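Local coordinates for AB hydrolase-1 domain-containing protein (PDB 4L9A) that probably hydrolyses carboxylic esters as an alpha/beta-hydrolase-fold carboxylesterase of the cariogenic bacterium Streptococcus mutans, at residues T55-A60 with F191-R196; F59-D64 with S184-Q189; V146-A151 with E244-E249. One frame throughout, in Å; residues are numbered along the deposited sequence.

Contact 1: T55-A60 with F191-R196; sequences TADNFA and FKQLWR
D57 on the short helix 55-58 sets its side chain against the turn of helix 188-206 that carries Q193 and L194; the CA atoms of D57 and L194 are 5.2 Å apart. No direct hydrogen bond joins the two segments. Instead the aspartate divides its work, its methylene meeting the leucine and its carboxylate reaching for water. L194 brings up one branch, CD1, which lies 3.8 Å from D57 CB and also touches the backbone N of N58. With CG anti to its own backbone N (chi1 -176°), the leucine swings this methyl toward the small helix, while its side chain also packs on F53, S182 and F186. A leucine suits this buried place, where branched methyls can serve several neighbours.

The carboxylate is bridged by two waters, both donating to D57 OD2. One, 2.8 Å from D57 OD2, continues to L194 O; the other, 2.6 Å from D57 OD2, donates also to Q193 O and accepts from Q193 NE2. Q193 bends at its second torsion (chi2 62°), which brings its amide back to this water, and its CG passes 3.7 Å from D57 OD1. A short acid leaves room for such bridges. Helix 188-206 belongs to the helices inserted between strands 134-141 and 235-239, where alpha/beta hydrolases commonly carry their cap, and here it packs on the short helix after strand 43-47.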
loop_
_atom_site.group_PDB
_atom_site.type_symbol
_atom_site.label_atom_id
_atom_site.label_comp_id
_atom_site.label_asym_id
_atom_site.label_seq_id
_atom_site.Cartn_x
_atom_site.Cartn_y
_atom_site.Cartn_z
ATOM N N THR A 55 4.161 3.285 -7.255
ATOM C CA THR A 55 4.042 3.442 -5.801
ATOM C C THR A 55 4.681 4.726 -5.286
ATOM O O THR A 55 4.099 5.420 -4.448
ATOM C CB THR A 55 4.578 2.208 -5.066
ATOM O OG1 THR A 55 3.744 1.091 -5.390
ATOM C CG2 THR A 55 4.577 2.416 -3.541
ATOM N N ALA A 56 5.855 5.074 -5.804
ATOM C CA ALA A 56 6.490 6.316 -5.391
ATOM C C ALA A 56 5.609 7.536 -5.708
ATOM O O ALA A 56 5.527 8.473 -4.907
ATOM C CB ALA A 56 7.872 6.460 -6.041
ATOM N N ASP A 57 4.974 7.523 -6.880
ATOM C CA ASP A 57 4.059 8.591 -7.284
ATOM C C ASP A 57 2.855 8.604 -6.340
ATOM O O ASP A 57 2.401 9.661 -5.868
ATOM C CB ASP A 57 3.532 8.334 -8.700
ATOM C CG ASP A 57 4.618 8.407 -9.770
ATOM O OD1 ASP A 57 5.626 9.096 -9.541
ATOM O OD2 ASP A 57 4.454 7.783 -10.849
ATOM N N ASN A 58 2.327 7.408 -6.103
ATOM C CA ASN A 58 1.145 7.206 -5.270
ATOM C C ASN A 58 1.346 7.812 -3.875
ATOM O O ASN A 58 0.452 8.460 -3.333
ATOM C CB ASN A 58 0.862 5.689 -5.187
ATOM C CG ASN A 58 -0.500 5.355 -4.564
ATOM O OD1 ASN A 58 -1.398 6.188 -4.513
ATOM N ND2 ASN A 58 -0.649 4.113 -4.103
ATOM N N PHE A 59 2.548 7.638 -3.324
ATOM C CA PHE A 59 2.856 8.054 -1.961
ATOM C C PHE A 59 3.693 9.332 -1.883
ATOM O O PHE A 59 4.301 9.616 -0.852
ATOM C CB PHE A 59 3.568 6.915 -1.224
ATOM C CG PHE A 59 2.645 5.809 -0.783
ATOM C CD1 PHE A 59 1.928 5.922 0.408
ATOM C CD2 PHE A 59 2.503 4.656 -1.543
ATOM C CE1 PHE A 59 1.063 4.903 0.822
ATOM C CE2 PHE A 59 1.643 3.628 -1.135
ATOM C CZ PHE A 59 0.925 3.755 0.045
ATOM N N ALA A 60 3.709 10.108 -2.961
ATOM C CA ALA A 60 4.575 11.287 -3.042
ATOM C C ALA A 60 4.413 12.255 -1.870
ATOM O O ALA A 60 5.400 12.784 -1.343
ATOM C CB ALA A 60 4.361 12.018 -4.376
ATOM N N PHE A 191 0.622 15.432 -9.979
ATOM C CA PHE A 191 -0.586 14.938 -10.624
ATOM C C PHE A 191 -0.276 14.329 -11.996
ATOM O O PHE A 191 -0.584 13.170 -12.249
ATOM C CB PHE A 191 -1.585 16.076 -10.763
ATOM C CG PHE A 191 -2.805 15.731 -11.573
ATOM C CD1 PHE A 191 -2.939 16.192 -12.872
ATOM C CD2 PHE A 191 -3.833 14.978 -11.027
ATOM C CE1 PHE A 191 -4.070 15.893 -13.620
ATOM C CE2 PHE A 191 -4.963 14.676 -11.767
ATOM C CZ PHE A 191 -5.084 15.136 -13.063
ATOM N N LYS A 192 0.331 15.110 -12.887
ATOM C CA LYS A 192 0.629 14.593 -14.222
ATOM C C LYS A 192 1.550 13.375 -14.156
ATOM O O LYS A 192 1.397 12.428 -14.924
ATOM C CB LYS A 192 1.198 15.684 -15.135
ATOM C CG LYS A 192 0.142 16.632 -15.696
ATOM C CD LYS A 192 0.740 17.619 -16.705
ATOM C CE LYS A 192 -0.269 18.675 -17.151
ATOM N NZ LYS A 192 -1.286 18.137 -18.090
ATOM N N GLN A 193 2.497 13.387 -13.223
ATOM C CA GLN A 193 3.421 12.268 -13.088
ATOM C C GLN A 193 2.638 11.030 -12.620
ATOM O O GLN A 193 2.741 9.957 -13.210
ATOM C CB GLN A 193 4.573 12.622 -12.134
ATOM C CG GLN A 193 5.765 11.660 -12.203
ATOM C CD GLN A 193 6.442 11.643 -13.581
ATOM O OE1 GLN A 193 6.630 12.687 -14.204
ATOM N NE2 GLN A 193 6.803 10.450 -14.056
ATOM N N LEU A 194 1.824 11.192 -11.582
ATOM C CA LEU A 194 0.948 10.110 -11.134
ATOM C C LEU A 194 0.208 9.489 -12.322
ATOM O O LEU A 194 0.164 8.269 -12.465
ATOM C CB LEU A 194 -0.073 10.627 -10.118
ATOM C CG LEU A 194 -1.014 9.590 -9.489
ATOM C CD1 LEU A 194 -0.244 8.656 -8.567
ATOM C CD2 LEU A 194 -2.146 10.293 -8.712
ATOM N N TRP A 195 -0.371 10.321 -13.181
ATOM C CA TRP A 195 -1.166 9.776 -14.276
ATOM C C TRP A 195 -0.321 9.232 -15.436
ATOM O O TRP A 195 -0.782 8.373 -16.188
ATOM C CB TRP A 195 -2.263 10.757 -14.726
ATOM C CG TRP A 195 -3.356 10.806 -13.683
ATOM C CD1 TRP A 195 -3.513 11.736 -12.706
ATOM C CD2 TRP A 195 -4.373 9.817 -13.468
ATOM N NE1 TRP A 195 -4.591 11.406 -11.908
ATOM C CE2 TRP A 195 -5.137 10.235 -12.364
ATOM C CE3 TRP A 195 -4.728 8.629 -14.124
ATOM C CZ2 TRP A 195 -6.230 9.503 -11.887
ATOM C CZ3 TRP A 195 -5.810 7.906 -13.655
ATOM C CH2 TRP A 195 -6.552 8.347 -12.549
ATOM N N ARG A 196 0.915 9.709 -15.566
ATOM C CA ARG A 196 1.821 9.120 -16.553
ATOM C C ARG A 196 2.061 7.645 -16.229
ATOM O O ARG A 196 2.096 6.811 -17.120
ATOM C CB ARG A 196 3.148 9.875 -16.631
ATOM C CG ARG A 196 3.060 11.188 -17.367
ATOM C CD ARG A 196 4.430 11.834 -17.542
ATOM N NE ARG A 196 4.290 13.179 -18.101
ATOM C CZ ARG A 196 4.490 14.300 -17.415
ATOM N NH1 ARG A 196 4.863 14.246 -16.136
ATOM N NH2 ARG A 196 4.324 15.477 -18.010
HETATM O O HOH W 1 1.907 6.634 -11.258
HETATM O O HOH W 2 5.191 8.315 -13.321
#

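Contact 2: F59-D64 with S184-Q189; sequences FANIID and SHFSSQ
N61 and F186 form a mixed polar and aromatic contact, in which a short helix, 60-63, that follows strand 43-47 meets the turn between helices 171-185 and 188-206. The asparagine is the connector. Its ND2 donates to H185 O over 2.9 Å, fairly straight at 151° and arriving from above the carbonyl plane, and the same nitrogen donates to W272 O. On the other arm of the amide, N61 OD1 accepts a hydrogen bond from a water 3.2 Å away, and that water accepts from S187 N at 2.8 Å. One amide thus holds the backbone on both sides of F186, directly at H185 O and through water at S187 N, a task asparagine suits because it offers donor and acceptor side by side.

Between these two anchor points, the ring of F186 lies against the amide. N61 ND2 stands 3.7 Å above the ring plane, offset toward the rim, and the amide and ring planes are 29° apart, so the amide lies over the ring with a moderate tilt. A60 approaches the ring differently: its CB is at the edge, 4.0 Å from F186 CE1, where a bare methyl can fit. W272 meets F186 edge-to-face. S187, in turn, is the N-cap of helix 188-206, its OG accepting from Q190 N.

The chemistry implies a specific rather than merely greasy seam: the bonds to backbone atoms and water fix the rotation of the N61 amide, and this in turn keeps ND2 over the F186 face.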
loop_
_atom_site.group_PDB
_atom_site.type_symbol
_atom_site.label_atom_id
_atom_site.label_comp_id
_atom_site.label_asym_id
_atom_site.label_seq_id
_atom_site.Cartn_x
_atom_site.Cartn_y
_atom_site.Cartn_z
ATOM N N PHE A 59 2.548 7.638 -3.324
ATOM C CA PHE A 59 2.856 8.054 -1.961
ATOM C C PHE A 59 3.693 9.332 -1.883
ATOM O O PHE A 59 4.301 9.616 -0.852
ATOM C CB PHE A 59 3.568 6.915 -1.224
ATOM C CG PHE A 59 2.645 5.809 -0.783
ATOM C CD1 PHE A 59 1.928 5.922 0.408
ATOM C CD2 PHE A 59 2.503 4.656 -1.543
ATOM C CE1 PHE A 59 1.063 4.903 0.822
ATOM C CE2 PHE A 59 1.643 3.628 -1.135
ATOM C CZ PHE A 59 0.925 3.755 0.045
ATOM N N ALA A 60 3.709 10.108 -2.961
ATOM C CA ALA A 60 4.575 11.287 -3.042
ATOM C C ALA A 60 4.413 12.255 -1.870
ATOM O O ALA A 60 5.400 12.784 -1.343
ATOM C CB ALA A 60 4.361 12.018 -4.376
ATOM N N ASN A 61 3.168 12.488 -1.468
ATOM C CA ASN A 61 2.871 13.411 -0.375
ATOM C C ASN A 61 3.381 12.950 0.996
ATOM O O ASN A 61 3.525 13.761 1.911
ATOM C CB ASN A 61 1.367 13.704 -0.305
ATOM C CG ASN A 61 0.880 14.563 -1.465
ATOM O OD1 ASN A 61 1.676 15.215 -2.153
ATOM N ND2 ASN A 61 -0.434 14.577 -1.682
ATOM N N ILE A 62 3.637 11.654 1.150
ATOM C CA ILE A 62 4.286 11.179 2.376
ATOM C C ILE A 62 5.817 11.183 2.218
ATOM O O ILE A 62 6.555 11.693 3.075
ATOM C CB ILE A 62 3.789 9.779 2.786
ATOM C CG1 ILE A 62 2.301 9.844 3.183
ATOM C CG2 ILE A 62 4.629 9.256 3.951
ATOM C CD1 ILE A 62 1.656 8.479 3.468
ATOM N N ILE A 63 6.279 10.621 1.107
ATOM C CA ILE A 63 7.714 10.546 0.813
ATOM C C ILE A 63 8.369 11.915 0.893
ATOM O O ILE A 63 9.366 12.090 1.594
ATOM C CB ILE A 63 7.968 9.871 -0.560
ATOM C CG1 ILE A 63 7.584 8.392 -0.469
ATOM C CG2 ILE A 63 9.453 9.977 -0.969
ATOM C CD1 ILE A 63 7.303 7.729 -1.808
ATOM N N ASP A 64 7.799 12.894 0.201
ATOM C CA ASP A 64 8.368 14.237 0.205
ATOM C C ASP A 64 8.510 14.832 1.599
ATOM O O ASP A 64 9.339 15.712 1.809
ATOM C CB ASP A 64 7.543 15.186 -0.658
ATOM C CG ASP A 64 7.641 14.860 -2.131
ATOM O OD1 ASP A 64 8.542 14.075 -2.499
ATOM O OD2 ASP A 64 6.817 15.380 -2.912
ATOM N N SER A 184 -7.042 17.326 -6.662
ATOM C CA SER A 184 -7.216 18.185 -5.493
ATOM C C SER A 184 -6.063 18.059 -4.500
ATOM O O SER A 184 -5.813 18.969 -3.718
ATOM C CB SER A 184 -8.534 17.853 -4.786
ATOM O OG SER A 184 -9.643 18.113 -5.632
ATOM N N HIS A 185 -5.351 16.938 -4.536
ATOM C CA HIS A 185 -4.386 16.665 -3.477
ATOM C C HIS A 185 -2.921 16.647 -3.906
ATOM O O HIS A 185 -2.034 16.495 -3.067
ATOM C CB HIS A 185 -4.757 15.371 -2.744
ATOM C CG HIS A 185 -6.099 15.434 -2.084
ATOM N ND1 HIS A 185 -6.415 16.395 -1.151
ATOM C CD2 HIS A 185 -7.208 14.671 -2.231
ATOM C CE1 HIS A 185 -7.662 16.221 -0.744
ATOM N NE2 HIS A 185 -8.165 15.180 -1.383
ATOM N N PHE A 186 -2.663 16.789 -5.201
ATOM C CA PHE A 186 -1.283 16.812 -5.681
ATOM C C PHE A 186 -1.011 18.120 -6.419
ATOM O O PHE A 186 -1.935 18.751 -6.923
ATOM C CB PHE A 186 -0.999 15.647 -6.637
ATOM C CG PHE A 186 -0.868 14.308 -5.970
ATOM C CD1 PHE A 186 0.336 13.909 -5.401
ATOM C CD2 PHE A 186 -1.938 13.424 -5.945
ATOM C CE1 PHE A 186 0.460 12.657 -4.799
ATOM C CE2 PHE A 186 -1.822 12.178 -5.348
ATOM C CZ PHE A 186 -0.620 11.792 -4.778
ATOM N N SER A 187 0.259 18.517 -6.484
ATOM C CA SER A 187 0.662 19.625 -7.342
ATOM C C SER A 187 0.385 19.204 -8.783
ATOM O O SER A 187 0.295 18.007 -9.078
ATOM C CB SER A 187 2.156 19.907 -7.171
ATOM O OG SER A 187 2.911 18.763 -7.542
ATOM N N SER A 188 0.250 20.174 -9.679
ATOM C CA SER A 188 -0.004 19.857 -11.074
ATOM C C SER A 188 1.073 18.902 -11.594
ATOM O O SER A 188 0.787 17.987 -12.373
ATOM C CB SER A 188 -0.042 21.137 -11.911
ATOM O OG SER A 188 1.085 21.949 -11.630
ATOM N N GLN A 189 2.305 19.092 -11.133
ATOM C CA GLN A 189 3.414 18.265 -11.599
ATOM C C GLN A 189 3.317 16.826 -11.117
ATOM O O GLN A 189 3.536 15.891 -11.887
ATOM C CB GLN A 189 4.756 18.857 -11.175
ATOM C CG GLN A 189 5.962 18.000 -11.587
ATOM C CD GLN A 189 7.255 18.795 -11.594
ATOM O OE1 GLN A 189 7.246 20.020 -11.457
ATOM N NE2 GLN A 189 8.376 18.105 -11.769
HETATM O O HOH W 3 1.883 16.948 -4.894
#

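Contact 3: V146-A151 with E244-E249; sequences VMIYRA and EKEYLE
M147 and E246 have the nearest CA atoms of segments 146-151 and 244-249, 7.5 Å apart, so that side chains make the contact. Residue 147 is a selenomethionine. Its CG is anti to the backbone N (chi1 -172°), and the chain runs outward before bending at its last torsion (chi3 83°), which folds the terminal methyl over the flat carboxylate of E246. The methyl CE lies 3.4 Å from E246 CD, almost directly above that carbon, and the selenium lies against the glutamate stem as the chains cross obliquely, M147 SE being 3.9 Å from E246 CG. A long, flexible, unbranched side chain suits this position because it can bend so that its end meets both the stem and the carboxylate.

I148 comes from the next position and meets the far end of the acid at about a right angle, its CB 3.5 Å from E246 OE2 and its CG2 a little farther off. The fold explains the meeting. In this alpha/beta hydrolase, strands 134-141 and 235-239 are parallel neighbours in the central sheet, and each of the two helices follows the C-terminal end of one of them, although the chain between them runs through the helices of the insertion.

E246 is buried, so its charge needs partners. OE1 accepts from Y158 OH; OE2 forms a salt bridge with R243 and accepts from T145 OG1, a hydroxyl that also bonds to I148 N. The extended glutamate chain carries the carboxylate out to this group, where the arginine would probably stabilise its negative charge. At the outer side of helix 244-248, K245 NZ and E249 OE2 make a salt bridge of 2.7 Å.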
loop_
_atom_site.group_PDB
_atom_site.type_symbol
_atom_site.label_atom_id
_atom_site.label_comp_id
_atom_site.label_asym_id
_atom_site.label_seq_id
_atom_site.Cartn_x
_atom_site.Cartn_y
_atom_site.Cartn_z
ATOM N N VAL A 146 -9.633 -8.656 6.591
ATOM C CA VAL A 146 -10.229 -9.922 6.210
ATOM C C VAL A 146 -11.749 -9.753 6.193
ATOM O O VAL A 146 -12.431 -10.275 5.310
ATOM C CB VAL A 146 -9.839 -11.043 7.181
ATOM C CG1 VAL A 146 -10.665 -12.280 6.909
ATOM C CG2 VAL A 146 -8.345 -11.345 7.068
HETATM N N MSE A 147 -12.271 -8.987 7.146
HETATM C CA MSE A 147 -13.704 -8.723 7.176
HETATM C C MSE A 147 -14.205 -8.071 5.889
HETATM O O MSE A 147 -15.111 -8.593 5.239
HETATM C CB MSE A 147 -14.077 -7.848 8.367
HETATM C CG MSE A 147 -15.582 -7.709 8.560
HETATM SE SE MSE A 147 -16.031 -6.056 9.496
HETATM C CE MSE A 147 -15.997 -4.842 7.964
ATOM N N ILE A 148 -13.629 -6.929 5.524
ATOM C CA ILE A 148 -14.092 -6.223 4.334
ATOM C C ILE A 148 -13.819 -7.071 3.088
ATOM O O ILE A 148 -14.606 -7.078 2.146
ATOM C CB ILE A 148 -13.471 -4.803 4.205
ATOM C CG1 ILE A 148 -14.379 -3.873 3.392
ATOM C CG2 ILE A 148 -12.068 -4.861 3.606
ATOM C CD1 ILE A 148 -15.671 -3.539 4.070
ATOM N N TYR A 149 -12.715 -7.809 3.098
ATOM C CA TYR A 149 -12.362 -8.639 1.957
ATOM C C TYR A 149 -13.374 -9.757 1.743
ATOM O O TYR A 149 -13.798 -9.998 0.612
ATOM C CB TYR A 149 -10.955 -9.232 2.102
ATOM C CG TYR A 149 -10.586 -10.095 0.922
ATOM C CD1 TYR A 149 -10.053 -9.533 -0.229
ATOM C CD2 TYR A 149 -10.806 -11.466 0.945
ATOM C CE1 TYR A 149 -9.727 -10.314 -1.315
ATOM C CE2 TYR A 149 -10.488 -12.254 -0.137
ATOM C CZ TYR A 149 -9.949 -11.675 -1.262
ATOM O OH TYR A 149 -9.626 -12.460 -2.339
ATOM N N ARG A 150 -13.757 -10.437 2.823
ATOM C CA ARG A 150 -14.768 -11.496 2.757
ATOM C C ARG A 150 -16.115 -10.991 2.251
ATOM O O ARG A 150 -16.836 -11.707 1.566
ATOM C CB ARG A 150 -14.973 -12.153 4.127
ATOM C CG ARG A 150 -13.914 -13.159 4.517
ATOM C CD ARG A 150 -14.214 -13.810 5.858
ATOM N NE ARG A 150 -13.109 -14.671 6.268
ATOM C CZ ARG A 150 -12.631 -14.741 7.507
ATOM N NH1 ARG A 150 -11.617 -15.552 7.783
ATOM N NH2 ARG A 150 -13.167 -14.001 8.468
ATOM N N ALA A 151 -16.455 -9.761 2.609
ATOM C CA ALA A 151 -17.717 -9.174 2.184
ATOM C C ALA A 151 -17.595 -8.606 0.772
ATOM O O ALA A 151 -18.498 -8.747 -0.056
ATOM C CB ALA A 151 -18.143 -8.093 3.159
ATOM N N GLU A 244 -14.582 2.593 12.095
ATOM C CA GLU A 244 -13.884 2.488 13.378
ATOM C C GLU A 244 -13.936 1.091 14.022
ATOM O O GLU A 244 -12.901 0.540 14.411
ATOM C CB GLU A 244 -14.395 3.547 14.359
ATOM C CG GLU A 244 -13.737 3.480 15.739
ATOM C CD GLU A 244 -14.464 4.326 16.775
ATOM O OE1 GLU A 244 -15.683 4.532 16.627
ATOM O OE2 GLU A 244 -13.817 4.793 17.727
ATOM N N LYS A 245 -15.132 0.522 14.140
ATOM C CA LYS A 245 -15.287 -0.773 14.809
ATOM C C LYS A 245 -14.527 -1.897 14.095
ATOM O O LYS A 245 -13.840 -2.706 14.726
ATOM C CB LYS A 245 -16.763 -1.145 14.942
ATOM C CG LYS A 245 -16.984 -2.425 15.722
ATOM C CD LYS A 245 -18.461 -2.749 15.873
ATOM C CE LYS A 245 -18.640 -4.068 16.607
ATOM N NZ LYS A 245 -17.899 -4.075 17.903
ATOM N N GLU A 246 -14.675 -1.943 12.779
ATOM C CA GLU A 246 -13.965 -2.902 11.940
ATOM C C GLU A 246 -12.465 -2.910 12.265
ATOM O O GLU A 246 -11.887 -3.958 12.549
ATOM C CB GLU A 246 -14.201 -2.555 10.463
ATOM C CG GLU A 246 -13.246 -3.256 9.471
ATOM C CD GLU A 246 -13.328 -2.666 8.064
ATOM O OE1 GLU A 246 -14.160 -1.759 7.844
ATOM O OE2 GLU A 246 -12.556 -3.097 7.180
ATOM N N TYR A 247 -11.852 -1.732 12.255
ATOM C CA TYR A 247 -10.426 -1.609 12.544
ATOM C C TYR A 247 -10.056 -1.912 14.004
ATOM O O TYR A 247 -9.060 -2.579 14.262
ATOM C CB TYR A 247 -9.882 -0.259 12.070
ATOM C CG TYR A 247 -9.651 -0.264 10.575
ATOM C CD1 TYR A 247 -8.721 -1.136 10.002
ATOM C CD2 TYR A 247 -10.371 0.566 9.736
ATOM C CE1 TYR A 247 -8.509 -1.165 8.653
ATOM C CE2 TYR A 247 -10.163 0.543 8.370
ATOM C CZ TYR A 247 -9.230 -0.324 7.838
ATOM O OH TYR A 247 -9.022 -0.355 6.489
ATOM N N LEU A 248 -10.884 -1.464 14.946
ATOM C CA LEU A 248 -10.681 -1.812 16.350
ATOM C C LEU A 248 -10.632 -3.326 16.567
ATOM O O LEU A 248 -9.873 -3.812 17.401
ATOM C CB LEU A 248 -11.778 -1.196 17.227
ATOM C CG LEU A 248 -11.682 0.307 17.495
ATOM C CD1 LEU A 248 -12.767 0.732 18.492
ATOM C CD2 LEU A 248 -10.291 0.663 18.025
ATOM N N GLU A 249 -11.441 -4.070 15.815
ATOM C CA GLU A 249 -11.496 -5.526 15.948
ATOM C C GLU A 249 -10.557 -6.244 14.981
ATOM O O GLU A 249 -10.582 -7.476 14.889
ATOM C CB GLU A 249 -12.904 -6.031 15.648
ATOM C CG GLU A 249 -13.967 -5.614 16.634
ATOM C CD GLU A 249 -15.342 -6.046 16.165
ATOM O OE1 GLU A 249 -15.467 -6.419 14.972
ATOM O OE2 GLU A 249 -16.290 -6.011 16.984
#

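Contacts 1 and 2 are two parts of one interface. Their centres are 7 Å apart, they share F59 and A60, and F186 joins them: its CE1 lies 3.7 Å from D57 O and its CZ 3.8 Å from N58 O. Together they join the start of helix 188-206 and the turn before it to consecutive short helices beyond strand 43-47. The F59 ring meets H271 and reaches H117 at the end of strand 111-117, just before the expected nucleophile elbow, so both contacts probably lie near the catalytic region. Contact 3 is separate, centred 28 Å from either, nearest atoms about 13 Å away, on the opposite side of the chain's centre from contact 1.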